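Local coordinates for probable translation initiation factor eIF-2B subunit gamma (Schizosaccharomyces pombe, PDB 5B04), which forms part of the eIF2B complex, which catalyses the exchange of GDP for GTP on the gamma subunit of translation initiation factor eIF2, at residues R407-V413 with K424-I430; N167-A172 with F243-V249; H115-I121 with A134-L138; S238-I242 with A323-P327. The protein carries 3 engineered substitutions. One frame throughout, in Å; residues are numbered along the deposited sequence.

Contacts 2, 3 and 4 all reach the mixed sheet of the nucleotidyl-transferase-like domain, contact 2 joining two of its strands and contacts 3 and 4 each setting a loop against one, whereas contact 1 lies in the separate left-handed beta-helix. Contacts 2 and 4 are most closely related: S238-I242 runs straight on into F243-V249 along strand 230-245, their centres about 18 Å apart. Contact 3 sits about 20 Å from contact 2, centre to centre, where a crossover begins at an edge strand of the same sheet. Contact 1 is about 43 Å from contact 2 and about 38 Å from contact 3 between centres; contact 4 comes nearer, with closest atoms about 10 Å apart.

Contact 1 (R407-V413 with K424-I430); sequences RLESCIV and KLRECEI
Successive coils of a left-handed parallel beta-helix meet where L408 lies beside L425 and V413 beside I430, a step of 17 residues. The short strands 407-409 and 424-426 run parallel, their axes 4.9 Å apart. E409 N donates to L425 O at 3.0 Å, and beyond the corner I430 N donates to I412 O. At that corner S410 and E427 both take positive phi, which turns the two coils together. C411 follows with SG beside its own backbone N (chi1 -75°), where C428 N reaches it in a weak hydrogen bond of 3.1 Å.

On the face carrying R407, E409 and K424, the E409 chain extends beyond CG to join two basic groups: OE1 is 3.2 Å from R407 NE, while OE2 makes a long salt bridge of 3.7 Å with K424 NZ. With an alanine here, R407 and K424 would probably be left as neighbouring like charges without the carboxylate that joins them. E409 CB also meets R426 CG at 3.6 Å. L408 and L425 point the other way, to the apolar inside of the coil; past the corner V413 and I430 lie side by side, pointing the same way, with V413 CG2 3.6 Å from I430 CD1.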
loop_
_atom_site.group_PDB
_atom_site.type_symbol
_atom_site.label_atom_id
_atom_site.label_comp_id
_atom_site.label_asym_id
_atom_site.label_seq_id
_atom_site.Cartn_x
_atom_site.Cartn_y
_atom_site.Cartn_z
ATOM N N ARG E 407 -23.071 -82.786 -24.981
ATOM C CA ARG E 407 -23.526 -81.512 -24.456
ATOM C C ARG E 407 -22.805 -81.180 -23.162
ATOM O O ARG E 407 -23.050 -81.795 -22.124
ATOM C CB ARG E 407 -25.039 -81.528 -24.241
ATOM C CG ARG E 407 -25.576 -80.217 -23.697
ATOM C CD ARG E 407 -27.083 -80.118 -23.830
ATOM N NE ARG E 407 -27.572 -78.833 -23.343
ATOM C CZ ARG E 407 -27.572 -77.713 -24.060
ATOM N NH1 ARG E 407 -27.111 -77.720 -25.303
ATOM N NH2 ARG E 407 -28.035 -76.587 -23.534
ATOM N N LEU E 408 -21.898 -80.213 -23.234
ATOM C CA LEU E 408 -21.179 -79.756 -22.057
ATOM C C LEU E 408 -21.862 -78.531 -21.464
ATOM O O LEU E 408 -21.812 -77.440 -22.035
ATOM C CB LEU E 408 -19.722 -79.449 -22.399
ATOM C CG LEU E 408 -18.819 -80.680 -22.492
ATOM C CD1 LEU E 408 -17.403 -80.287 -22.883
ATOM C CD2 LEU E 408 -18.825 -81.439 -21.173
ATOM N N GLU E 409 -22.509 -78.725 -20.320
ATOM C CA GLU E 409 -23.223 -77.649 -19.646
ATOM C C GLU E 409 -22.547 -77.266 -18.336
ATOM O O GLU E 409 -22.563 -78.038 -17.377
ATOM C CB GLU E 409 -24.672 -78.056 -19.374
ATOM C CG GLU E 409 -25.595 -77.975 -20.575
ATOM C CD GLU E 409 -27.021 -78.357 -20.227
ATOM O OE1 GLU E 409 -27.934 -77.538 -20.469
ATOM O OE2 GLU E 409 -27.230 -79.476 -19.713
ATOM N N SER E 410 -21.956 -76.074 -18.307
ATOM C CA SER E 410 -21.373 -75.514 -17.088
ATOM C C SER E 410 -20.359 -76.447 -16.428
ATOM O O SER E 410 -20.338 -76.586 -15.207
ATOM C CB SER E 410 -22.482 -75.165 -16.091
ATOM O OG SER E 410 -21.945 -74.661 -14.881
ATOM N N CYS E 411 -19.515 -77.076 -17.240
ATOM C CA CYS E 411 -18.562 -78.060 -16.733
ATOM C C CYS E 411 -17.132 -77.538 -16.686
ATOM O O CYS E 411 -16.802 -76.533 -17.309
ATOM C CB CYS E 411 -18.608 -79.328 -17.587
ATOM S SG CYS E 411 -20.043 -80.378 -17.292
ATOM N N ILE E 412 -16.284 -78.229 -15.934
ATOM C CA ILE E 412 -14.854 -77.962 -15.952
ATOM C C ILE E 412 -14.118 -79.235 -16.341
ATOM O O ILE E 412 -14.179 -80.238 -15.631
ATOM C CB ILE E 412 -14.336 -77.464 -14.591
ATOM C CG1 ILE E 412 -15.113 -76.226 -14.140
ATOM C CG2 ILE E 412 -12.847 -77.160 -14.672
ATOM C CD1 ILE E 412 -14.698 -75.714 -12.779
ATOM N N VAL E 413 -13.394 -79.183 -17.445
ATOM C CA VAL E 413 -12.708 -80.354 -17.939
ATOM C C VAL E 413 -11.214 -80.202 -17.898
ATOM O O VAL E 413 -10.667 -79.329 -18.529
ATOM C CB VAL E 413 -13.070 -80.588 -19.395
ATOM C CG1 VAL E 413 -12.413 -81.848 -19.897
ATOM C CG2 VAL E 413 -14.567 -80.677 -19.552
ATOM N N LYS E 424 -23.790 -86.676 -21.942
ATOM C CA LYS E 424 -24.195 -85.328 -21.600
ATOM C C LYS E 424 -23.794 -85.093 -20.149
ATOM O O LYS E 424 -24.081 -85.904 -19.266
ATOM C CB LYS E 424 -25.695 -85.115 -21.842
ATOM C CG LYS E 424 -26.524 -84.847 -20.604
ATOM C CD LYS E 424 -27.682 -83.914 -20.897
ATOM C CE LYS E 424 -28.302 -83.433 -19.599
ATOM N NZ LYS E 424 -29.382 -82.437 -19.809
ATOM N N LEU E 425 -23.071 -84.004 -19.920
ATOM C CA LEU E 425 -22.551 -83.707 -18.595
ATOM C C LEU E 425 -22.881 -82.275 -18.210
ATOM O O LEU E 425 -22.524 -81.332 -18.917
ATOM C CB LEU E 425 -21.040 -83.952 -18.545
ATOM C CG LEU E 425 -20.634 -85.420 -18.706
ATOM C CD1 LEU E 425 -19.158 -85.566 -19.005
ATOM C CD2 LEU E 425 -20.989 -86.198 -17.464
ATOM N N ARG E 426 -23.583 -82.123 -17.093
ATOM C CA ARG E 426 -23.989 -80.810 -16.614
ATOM C C ARG E 426 -23.366 -80.517 -15.257
ATOM O O ARG E 426 -23.533 -81.291 -14.316
ATOM C CB ARG E 426 -25.512 -80.717 -16.521
ATOM C CG ARG E 426 -26.020 -79.313 -16.247
ATOM C CD ARG E 426 -27.429 -79.327 -15.680
ATOM N NE ARG E 426 -27.471 -79.937 -14.355
ATOM C CZ ARG E 426 -28.471 -79.785 -13.492
ATOM N NH1 ARG E 426 -29.517 -79.036 -13.814
ATOM N NH2 ARG E 426 -28.423 -80.378 -12.308
ATOM N N GLU E 427 -22.651 -79.399 -15.165
ATOM C CA GLU E 427 -22.015 -78.980 -13.918
ATOM C C GLU E 427 -21.120 -80.084 -13.364
ATOM O O GLU E 427 -21.259 -80.495 -12.212
ATOM C CB GLU E 427 -23.073 -78.577 -12.889
ATOM C CG GLU E 427 -23.960 -77.433 -13.351
ATOM C CD GLU E 427 -25.219 -77.292 -12.519
ATOM O OE1 GLU E 427 -25.357 -78.024 -11.516
ATOM O OE2 GLU E 427 -26.070 -76.448 -12.870
ATOM N N CYS E 428 -20.205 -80.559 -14.202
ATOM C CA CYS E 428 -19.354 -81.687 -13.850
ATOM C C CYS E 428 -17.872 -81.389 -13.972
ATOM O O CYS E 428 -17.424 -80.834 -14.973
ATOM C CB CYS E 428 -19.677 -82.884 -14.733
ATOM S SG CYS E 428 -21.155 -83.689 -14.289
ATOM N N GLU E 429 -17.112 -81.777 -12.954
ATOM C CA GLU E 429 -15.663 -81.656 -13.004
ATOM C C GLU E 429 -15.040 -82.920 -13.583
ATOM O O GLU E 429 -15.034 -83.972 -12.942
ATOM C CB GLU E 429 -15.086 -81.379 -11.613
ATOM C CG GLU E 429 -15.289 -79.956 -11.117
ATOM C CD GLU E 429 -16.645 -79.748 -10.476
ATOM O OE1 GLU E 429 -17.117 -80.664 -9.770
ATOM O OE2 GLU E 429 -17.238 -78.666 -10.674
ATOM N N ILE E 430 -14.523 -82.812 -14.801
ATOM C CA ILE E 430 -13.851 -83.931 -15.444
ATOM C C ILE E 430 -12.344 -83.807 -15.256
ATOM O O ILE E 430 -11.683 -83.029 -15.946
ATOM C CB ILE E 430 -14.185 -84.007 -16.940
ATOM C CG1 ILE E 430 -15.701 -83.996 -17.140
ATOM C CG2 ILE E 430 -13.569 -85.250 -17.562
ATOM C CD1 ILE E 430 -16.119 -83.806 -18.574
#

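Contact 2 (N167-A172 with F243-V249); sequences NPSALA and FVFKHWV
L171 and V244 form the hydrogen-bonded pair of an antiparallel ladder in the mixed sheet of the nucleotidyl-transferase-like domain. L171 N gives to V244 O at 3.0 Å, and V244 N returns a bond to L171 O. On this face L171 CB meets V244 CG1 at 3.6 Å, the methyl lying between the backbone N and carbonyl carbon of its own residue (chi1 46°). A170 and A172 point to the other face, where their small CB atoms leave room for aromatic neighbours: A170 CB approaches F245 CD1 at 3.4 Å, and A172 CB lies similarly by F243 CE1.

Just past the last pair, A170 with F245, K246 N bonds to S169 O at 2.9 Å. The lysine side chain bends at chi2 (-88°), passes P168 O with CG, and crosses N167 at about a right angle to put NZ 2.8 Å from N167 OD1. A methionine in its place would probably leave N167 OD1 without this donor and the asparagine amide freer to turn. Past the turn, V249 CG2 lies over the face of W248, while S169 OG meets W248 CZ2 at the ring edge, 3.5 Å away.

Further out, helix 156-166 covers L171 and V244, and F143 meets the F245 ring. Strand 315-319 pairs with the far side of 170-172, and just before it A314 N makes a weak hydrogen bond to S169 OG.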
loop_
_atom_site.group_PDB
_atom_site.type_symbol
_atom_site.label_atom_id
_atom_site.label_comp_id
_atom_site.label_asym_id
_atom_site.label_seq_id
_atom_site.Cartn_x
_atom_site.Cartn_y
_atom_site.Cartn_z
ATOM N N ASN E 167 5.235 -48.117 7.537
ATOM C CA ASN E 167 6.285 -48.918 8.166
ATOM C C ASN E 167 5.752 -49.984 9.130
ATOM O O ASN E 167 6.191 -50.052 10.278
ATOM C CB ASN E 167 7.265 -48.004 8.909
ATOM C CG ASN E 167 8.622 -48.651 9.120
ATOM O OD1 ASN E 167 9.185 -49.249 8.204
ATOM N ND2 ASN E 167 9.149 -48.537 10.334
ATOM N N PRO E 168 4.805 -50.824 8.673
ATOM C CA PRO E 168 4.262 -51.809 9.609
ATOM C C PRO E 168 5.096 -53.080 9.641
ATOM O O PRO E 168 5.948 -53.278 8.774
ATOM C CB PRO E 168 2.875 -52.085 9.039
ATOM C CG PRO E 168 3.086 -51.982 7.561
ATOM C CD PRO E 168 4.178 -50.951 7.343
ATOM N N SER E 169 4.853 -53.931 10.630
ATOM C CA SER E 169 5.519 -55.223 10.691
ATOM C C SER E 169 5.019 -56.110 9.560
ATOM O O SER E 169 5.749 -56.961 9.052
ATOM C CB SER E 169 5.281 -55.890 12.044
ATOM O OG SER E 169 5.710 -55.047 13.099
ATOM N N ALA E 170 3.769 -55.891 9.163
ATOM C CA ALA E 170 3.159 -56.647 8.078
ATOM C C ALA E 170 1.961 -55.910 7.489
ATOM O O ALA E 170 1.226 -55.228 8.203
ATOM C CB ALA E 170 2.740 -58.021 8.563
ATOM N N LEU E 171 1.774 -56.054 6.183
ATOM C CA LEU E 171 0.613 -55.491 5.506
ATOM C C LEU E 171 -0.108 -56.572 4.711
ATOM O O LEU E 171 0.483 -57.216 3.843
ATOM C CB LEU E 171 1.025 -54.343 4.585
ATOM C CG LEU E 171 -0.074 -53.794 3.673
ATOM C CD1 LEU E 171 -1.105 -53.009 4.468
ATOM C CD2 LEU E 171 0.525 -52.938 2.575
ATOM N N ALA E 172 -1.386 -56.771 5.013
ATOM C CA ALA E 172 -2.179 -57.789 4.336
ATOM C C ALA E 172 -3.301 -57.163 3.519
ATOM O O ALA E 172 -4.001 -56.268 3.990
ATOM C CB ALA E 172 -2.745 -58.771 5.341
ATOM N N PHE E 243 0.816 -60.416 0.850
ATOM C CA PHE E 243 1.450 -60.018 2.094
ATOM C C PHE E 243 2.799 -59.378 1.833
ATOM O O PHE E 243 3.467 -59.688 0.849
ATOM C CB PHE E 243 1.610 -61.221 3.024
ATOM C CG PHE E 243 0.317 -61.889 3.373
ATOM C CD1 PHE E 243 -0.415 -61.477 4.473
ATOM C CD2 PHE E 243 -0.170 -62.926 2.600
ATOM C CE1 PHE E 243 -1.605 -62.088 4.793
ATOM C CE2 PHE E 243 -1.356 -63.539 2.922
ATOM C CZ PHE E 243 -2.081 -63.109 4.010
ATOM N N VAL E 244 3.188 -58.470 2.719
ATOM C CA VAL E 244 4.527 -57.907 2.700
ATOM C C VAL E 244 4.970 -57.683 4.138
ATOM O O VAL E 244 4.279 -57.033 4.924
ATOM C CB VAL E 244 4.594 -56.596 1.889
ATOM C CG1 VAL E 244 3.435 -55.675 2.244
ATOM C CG2 VAL E 244 5.935 -55.906 2.099
ATOM N N PHE E 245 6.118 -58.250 4.488
ATOM C CA PHE E 245 6.570 -58.254 5.870
ATOM C C PHE E 245 7.876 -57.500 6.063
ATOM O O PHE E 245 8.659 -57.341 5.125
ATOM C CB PHE E 245 6.751 -59.689 6.366
ATOM C CG PHE E 245 5.508 -60.528 6.292
ATOM C CD1 PHE E 245 4.616 -60.562 7.347
ATOM C CD2 PHE E 245 5.242 -61.299 5.174
ATOM C CE1 PHE E 245 3.475 -61.337 7.287
ATOM C CE2 PHE E 245 4.108 -62.080 5.109
ATOM C CZ PHE E 245 3.220 -62.097 6.165
ATOM N N LYS E 246 8.103 -57.038 7.288
ATOM C CA LYS E 246 9.428 -56.608 7.705
ATOM C C LYS E 246 10.347 -57.821 7.642
ATOM O O LYS E 246 9.877 -58.956 7.723
ATOM C CB LYS E 246 9.399 -56.020 9.117
ATOM C CG LYS E 246 8.929 -54.578 9.203
ATOM C CD LYS E 246 10.086 -53.610 9.023
ATOM C CE LYS E 246 9.685 -52.193 9.395
ATOM N NZ LYS E 246 10.838 -51.252 9.331
ATOM N N HIS E 247 11.648 -57.593 7.494
ATOM C CA HIS E 247 12.586 -58.702 7.350
ATOM C C HIS E 247 12.557 -59.659 8.536
ATOM O O HIS E 247 12.625 -60.874 8.357
ATOM C CB HIS E 247 14.014 -58.191 7.164
ATOM C CG HIS E 247 15.050 -59.264 7.293
ATOM N ND1 HIS E 247 15.341 -60.143 6.273
ATOM C CD2 HIS E 247 15.845 -59.616 8.331
ATOM C CE1 HIS E 247 16.280 -60.982 6.671
ATOM N NE2 HIS E 247 16.604 -60.684 7.917
ATOM N N TRP E 248 12.437 -59.114 9.742
ATOM C CA TRP E 248 12.519 -59.918 10.960
ATOM C C TRP E 248 11.380 -60.929 11.091
ATOM O O TRP E 248 11.351 -61.717 12.033
ATOM C CB TRP E 248 12.547 -59.009 12.194
ATOM C CG TRP E 248 11.280 -58.240 12.417
ATOM C CD1 TRP E 248 10.989 -56.989 11.955
ATOM C CD2 TRP E 248 10.134 -58.666 13.165
ATOM N NE1 TRP E 248 9.733 -56.613 12.364
ATOM C CE2 TRP E 248 9.188 -57.625 13.109
ATOM C CE3 TRP E 248 9.817 -59.829 13.876
ATOM C CZ2 TRP E 248 7.945 -57.711 13.736
ATOM C CZ3 TRP E 248 8.584 -59.912 14.495
ATOM C CH2 TRP E 248 7.664 -58.859 14.422
ATOM N N VAL E 249 10.448 -60.909 10.141
ATOM C CA VAL E 249 9.310 -61.817 10.167
ATOM C C VAL E 249 9.728 -63.227 9.735
ATOM O O VAL E 249 9.060 -64.191 10.066
ATOM C CB VAL E 249 8.156 -61.289 9.284
ATOM C CG1 VAL E 249 6.990 -62.270 9.237
ATOM C CG2 VAL E 249 7.679 -59.946 9.810
#

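Contact 3 (H115-I121 with A134-L138); sequences HVEAPTI and AVSHL
H115 and L138 cross at about a right angle, and the leucine methyl CD1 comes to the edge of the imidazole, in the plane of the ring, 3.4 Å from CE1. The ring reaches this place because CG stands opposite the backbone N of H115 (chi1 158°). E117, two residues on and on the same side of the strand, faces L138 from the opposite direction: its chain bends at chi2 (94°), bringing CD to 4.0 Å from the same L138 CD1. E117 also slides past V135 antiparallel to it, CG against CG1 at 3.8 Å.

These pairs belong to a beta-alpha-beta crossover. The chain leaves the edge strand 113-117, runs through helix 128-134 and returns to the sheet as strand 142-147, with two parallel strands in between. V135 and L138 also rest on I91 and I89 of the neighbouring strand 87-92, while V116 points to the other face and meets helix 97-105.

Beyond the strand, P119 lies at about a right angle to V135, its CG 4.1 Å from CG2. P119 CB and CG both meet the A134 methyl, CB to CB 3.7 Å, and I121 brings CD1 within 3.8 Å of the same A134 CB.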
loop_
_atom_site.group_PDB
_atom_site.type_symbol
_atom_site.label_atom_id
_atom_site.label_comp_id
_atom_site.label_asym_id
_atom_site.label_seq_id
_atom_site.Cartn_x
_atom_site.Cartn_y
_atom_site.Cartn_z
ATOM N N HIS E 115 13.800 -68.121 -9.695
ATOM C CA HIS E 115 14.594 -69.149 -9.039
ATOM C C HIS E 115 13.688 -70.096 -8.256
ATOM O O HIS E 115 13.163 -69.742 -7.200
ATOM C CB HIS E 115 15.640 -68.502 -8.128
ATOM C CG HIS E 115 16.137 -69.396 -7.037
ATOM N ND1 HIS E 115 15.883 -69.150 -5.705
ATOM C CD2 HIS E 115 16.872 -70.532 -7.076
ATOM C CE1 HIS E 115 16.442 -70.095 -4.971
ATOM N NE2 HIS E 115 17.047 -70.946 -5.779
ATOM N N VAL E 116 13.504 -71.300 -8.790
ATOM C CA VAL E 116 12.590 -72.274 -8.203
ATOM C C VAL E 116 13.234 -73.020 -7.041
ATOM O O VAL E 116 14.397 -73.419 -7.113
ATOM C CB VAL E 116 12.113 -73.297 -9.252
ATOM C CG1 VAL E 116 10.955 -74.120 -8.707
ATOM C CG2 VAL E 116 11.704 -72.588 -10.527
ATOM N N GLU E 117 12.468 -73.206 -5.972
ATOM C CA GLU E 117 12.944 -73.930 -4.802
ATOM C C GLU E 117 11.863 -74.873 -4.289
ATOM O O GLU E 117 10.827 -74.430 -3.797
ATOM C CB GLU E 117 13.361 -72.953 -3.700
ATOM C CG GLU E 117 14.245 -73.560 -2.621
ATOM C CD GLU E 117 15.722 -73.356 -2.896
ATOM O OE1 GLU E 117 16.545 -73.681 -2.015
ATOM O OE2 GLU E 117 16.060 -72.867 -3.994
ATOM N N ALA E 118 12.102 -76.174 -4.415
ATOM C CA ALA E 118 11.166 -77.170 -3.907
ATOM C C ALA E 118 11.824 -78.010 -2.821
ATOM O O ALA E 118 12.278 -79.123 -3.086
ATOM C CB ALA E 118 10.663 -78.055 -5.035
ATOM N N PRO E 119 11.876 -77.474 -1.592
ATOM C CA PRO E 119 12.536 -78.144 -0.467
ATOM C C PRO E 119 11.917 -79.507 -0.180
ATOM O O PRO E 119 10.692 -79.639 -0.188
ATOM C CB PRO E 119 12.316 -77.178 0.702
ATOM C CG PRO E 119 11.141 -76.356 0.306
ATOM C CD PRO E 119 11.229 -76.217 -1.178
ATOM N N THR E 120 12.760 -80.505 0.066
ATOM C CA THR E 120 12.298 -81.878 0.242
ATOM C C THR E 120 11.407 -82.031 1.468
ATOM O O THR E 120 10.652 -82.995 1.586
ATOM C CB THR E 120 13.477 -82.861 0.354
ATOM O OG1 THR E 120 12.978 -84.176 0.636
ATOM C CG2 THR E 120 14.427 -82.436 1.462
ATOM N N ILE E 121 11.493 -81.060 2.370
ATOM C CA ILE E 121 10.694 -81.045 3.585
ATOM C C ILE E 121 9.197 -80.918 3.267
ATOM O O ILE E 121 8.348 -81.262 4.089
ATOM C CB ILE E 121 11.138 -79.890 4.517
ATOM C CG1 ILE E 121 12.664 -79.863 4.645
ATOM C CG2 ILE E 121 10.501 -80.018 5.894
ATOM C CD1 ILE E 121 13.347 -78.816 3.783
ATOM N N ALA E 134 11.377 -73.408 5.233
ATOM C CA ALA E 134 12.304 -74.351 4.620
ATOM C C ALA E 134 13.251 -73.590 3.704
ATOM O O ALA E 134 14.372 -74.023 3.427
ATOM C CB ALA E 134 11.555 -75.431 3.852
ATOM N N VAL E 135 12.785 -72.424 3.275
ATOM C CA VAL E 135 13.559 -71.525 2.445
ATOM C C VAL E 135 13.913 -70.232 3.192
ATOM O O VAL E 135 14.080 -69.179 2.577
ATOM C CB VAL E 135 12.790 -71.182 1.162
ATOM C CG1 VAL E 135 13.755 -70.915 0.025
ATOM C CG2 VAL E 135 11.857 -72.321 0.795
ATOM N N SER E 136 14.036 -70.312 4.515
ATOM C CA SER E 136 14.437 -69.152 5.312
ATOM C C SER E 136 15.892 -68.794 5.035
ATOM O O SER E 136 16.381 -67.747 5.462
ATOM C CB SER E 136 14.239 -69.413 6.806
ATOM O OG SER E 136 15.066 -70.474 7.252
ATOM N N HIS E 137 16.573 -69.680 4.316
ATOM C CA HIS E 137 17.972 -69.501 3.954
ATOM C C HIS E 137 18.183 -68.243 3.119
ATOM O O HIS E 137 19.189 -67.549 3.265
ATOM C CB HIS E 137 18.481 -70.712 3.164
ATOM C CG HIS E 137 17.879 -72.019 3.582
ATOM N ND1 HIS E 137 17.569 -72.318 4.893
ATOM C CD2 HIS E 137 17.518 -73.103 2.856
ATOM C CE1 HIS E 137 17.053 -73.531 4.955
ATOM N NE2 HIS E 137 17.010 -74.031 3.732
ATOM N N LEU E 138 17.220 -67.954 2.248
ATOM C CA LEU E 138 17.436 -67.009 1.158
ATOM C C LEU E 138 16.744 -65.661 1.332
ATOM O O LEU E 138 16.826 -64.805 0.450
ATOM C CB LEU E 138 16.978 -67.640 -0.158
ATOM C CG LEU E 138 17.327 -69.117 -0.335
ATOM C CD1 LEU E 138 16.724 -69.655 -1.618
ATOM C CD2 LEU E 138 18.833 -69.327 -0.321
#

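Contact 4 (S238-I242 with A323-P327); sequences SDAHI and ANNLP
L326 packs against strand 230-245, over the D239 carbonyl and H241 CB. Its CB points toward the strand and carries the branch forward. CG, placed between the backbone N and carbonyl carbon by a chi1 of 54°, comes to 3.9 Å from D239 O. From there the two methyls part: CD1 stays at the same carbonyl, also 3.9 Å from D239 O, while CD2 runs on to H241 CB at 4.0 Å. D149, outside the two segments, touches L326 as well.

The residue before it makes the polar link. N325 OD1 accepts from S238 OG at 3.0 Å; the hydroxyl comes in from the side of the amide C=O, at an angle of 102°, tilted from the carbonyl plane. The N324 amide, modelled too close to A240 CB, is doubtful in its placement near I242.

In the fold, this joins the sheet of the nucleotidyl-transferase-like domain to the loop between strand 315-319 and helix 332-338. Residues 324-326 run at 96° to the direction of 238-242, across the strand rather than alongside it, and form no ladder with it. S175 of the adjoining strand 170-176 gives a second hold, its OG bonded to N324 O. The loop is thus held by side chains meeting side chains and backbone carbonyls, with no backbone-to-backbone hydrogen bond and no salt bridge between the segments: one tilted serine-to-asparagine hydrogen bond is the polar link, and L326 adds van der Waals contacts.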
loop_
_atom_site.group_PDB
_atom_site.type_symbol
_atom_site.label_atom_id
_atom_site.label_comp_id
_atom_site.label_asym_id
_atom_site.label_seq_id
_atom_site.Cartn_x
_atom_site.Cartn_y
_atom_site.Cartn_z
ATOM N N SER E 238 -12.344 -61.183 1.981
ATOM C CA SER E 238 -11.579 -62.418 1.902
ATOM C C SER E 238 -10.116 -62.079 1.655
ATOM O O SER E 238 -9.806 -61.057 1.041
ATOM C CB SER E 238 -12.117 -63.327 0.797
ATOM O OG SER E 238 -12.042 -62.691 -0.468
ATOM N N ASP E 239 -9.217 -62.928 2.138
ATOM C CA ASP E 239 -7.791 -62.674 1.985
ATOM C C ASP E 239 -7.345 -62.883 0.542
ATOM O O ASP E 239 -7.610 -63.924 -0.056
ATOM C CB ASP E 239 -6.981 -63.572 2.921
ATOM C CG ASP E 239 -5.487 -63.363 2.775
ATOM O OD1 ASP E 239 -5.063 -62.202 2.592
ATOM O OD2 ASP E 239 -4.737 -64.359 2.840
ATOM N N ALA E 240 -6.666 -61.883 -0.010
ATOM C CA ALA E 240 -6.142 -61.969 -1.367
ATOM C C ALA E 240 -4.766 -62.623 -1.365
ATOM O O ALA E 240 -4.093 -62.685 -2.396
ATOM C CB ALA E 240 -6.075 -60.588 -1.998
ATOM N N HIS E 241 -4.367 -63.111 -0.192
ATOM C CA HIS E 241 -3.052 -63.705 0.044
ATOM C C HIS E 241 -1.913 -62.845 -0.491
ATOM O O HIS E 241 -0.892 -63.360 -0.945
ATOM C CB HIS E 241 -2.968 -65.107 -0.559
ATOM C CG HIS E 241 -1.975 -66.000 0.118
ATOM N ND1 HIS E 241 -0.653 -66.070 -0.264
ATOM C CD2 HIS E 241 -2.114 -66.864 1.152
ATOM C CE1 HIS E 241 -0.020 -66.937 0.506
ATOM N NE2 HIS E 241 -0.884 -67.432 1.374
ATOM N N ILE E 242 -2.101 -61.531 -0.445
ATOM C CA ILE E 242 -1.016 -60.603 -0.715
ATOM C C ILE E 242 -0.456 -60.128 0.611
ATOM O O ILE E 242 -1.165 -59.515 1.408
ATOM C CB ILE E 242 -1.463 -59.383 -1.528
ATOM C CG1 ILE E 242 -2.343 -59.792 -2.705
ATOM C CG2 ILE E 242 -0.253 -58.586 -1.999
ATOM C CD1 ILE E 242 -3.006 -58.607 -3.359
ATOM N N ALA E 323 -11.221 -56.187 -8.941
ATOM C CA ALA E 323 -10.240 -57.035 -9.584
ATOM C C ALA E 323 -9.294 -57.932 -8.838
ATOM O O ALA E 323 -8.580 -58.673 -9.481
ATOM C CB ALA E 323 -9.464 -56.146 -10.533
ATOM N N ASN E 324 -9.291 -57.907 -7.512
ATOM C CA ASN E 324 -8.387 -58.798 -6.794
ATOM C C ASN E 324 -8.941 -59.785 -5.784
ATOM O O ASN E 324 -9.384 -59.443 -4.711
ATOM C CB ASN E 324 -7.134 -58.033 -6.320
ATOM C CG ASN E 324 -6.958 -57.992 -4.822
ATOM O OD1 ASN E 324 -6.930 -59.007 -4.160
ATOM N ND2 ASN E 324 -6.818 -56.814 -4.294
ATOM N N ASN E 325 -8.759 -61.030 -6.138
ATOM C CA ASN E 325 -8.932 -62.201 -5.276
ATOM C C ASN E 325 -8.203 -63.423 -5.838
ATOM O O ASN E 325 -7.342 -63.288 -6.706
ATOM C CB ASN E 325 -10.416 -62.518 -5.072
ATOM C CG ASN E 325 -10.930 -62.045 -3.721
ATOM O OD1 ASN E 325 -10.179 -61.984 -2.746
ATOM N ND2 ASN E 325 -12.212 -61.705 -3.658
ATOM N N LEU E 326 -8.425 -64.577 -5.227
ATOM C CA LEU E 326 -7.670 -65.766 -5.583
ATOM C C LEU E 326 -8.520 -66.988 -5.753
ATOM O O LEU E 326 -9.538 -67.125 -5.102
ATOM C CB LEU E 326 -6.575 -66.065 -4.566
ATOM C CG LEU E 326 -6.833 -66.212 -3.076
ATOM C CD1 LEU E 326 -8.248 -66.643 -2.780
ATOM C CD2 LEU E 326 -5.835 -67.144 -2.414
ATOM N N PRO E 327 -8.059 -67.903 -6.710
ATOM C CA PRO E 327 -8.810 -69.145 -6.729
ATOM C C PRO E 327 -8.109 -70.273 -6.022
ATOM O O PRO E 327 -7.225 -70.886 -6.570
ATOM C CB PRO E 327 -8.856 -69.467 -8.197
ATOM C CG PRO E 327 -7.506 -69.184 -8.651
ATOM C CD PRO E 327 -7.021 -68.032 -7.842
#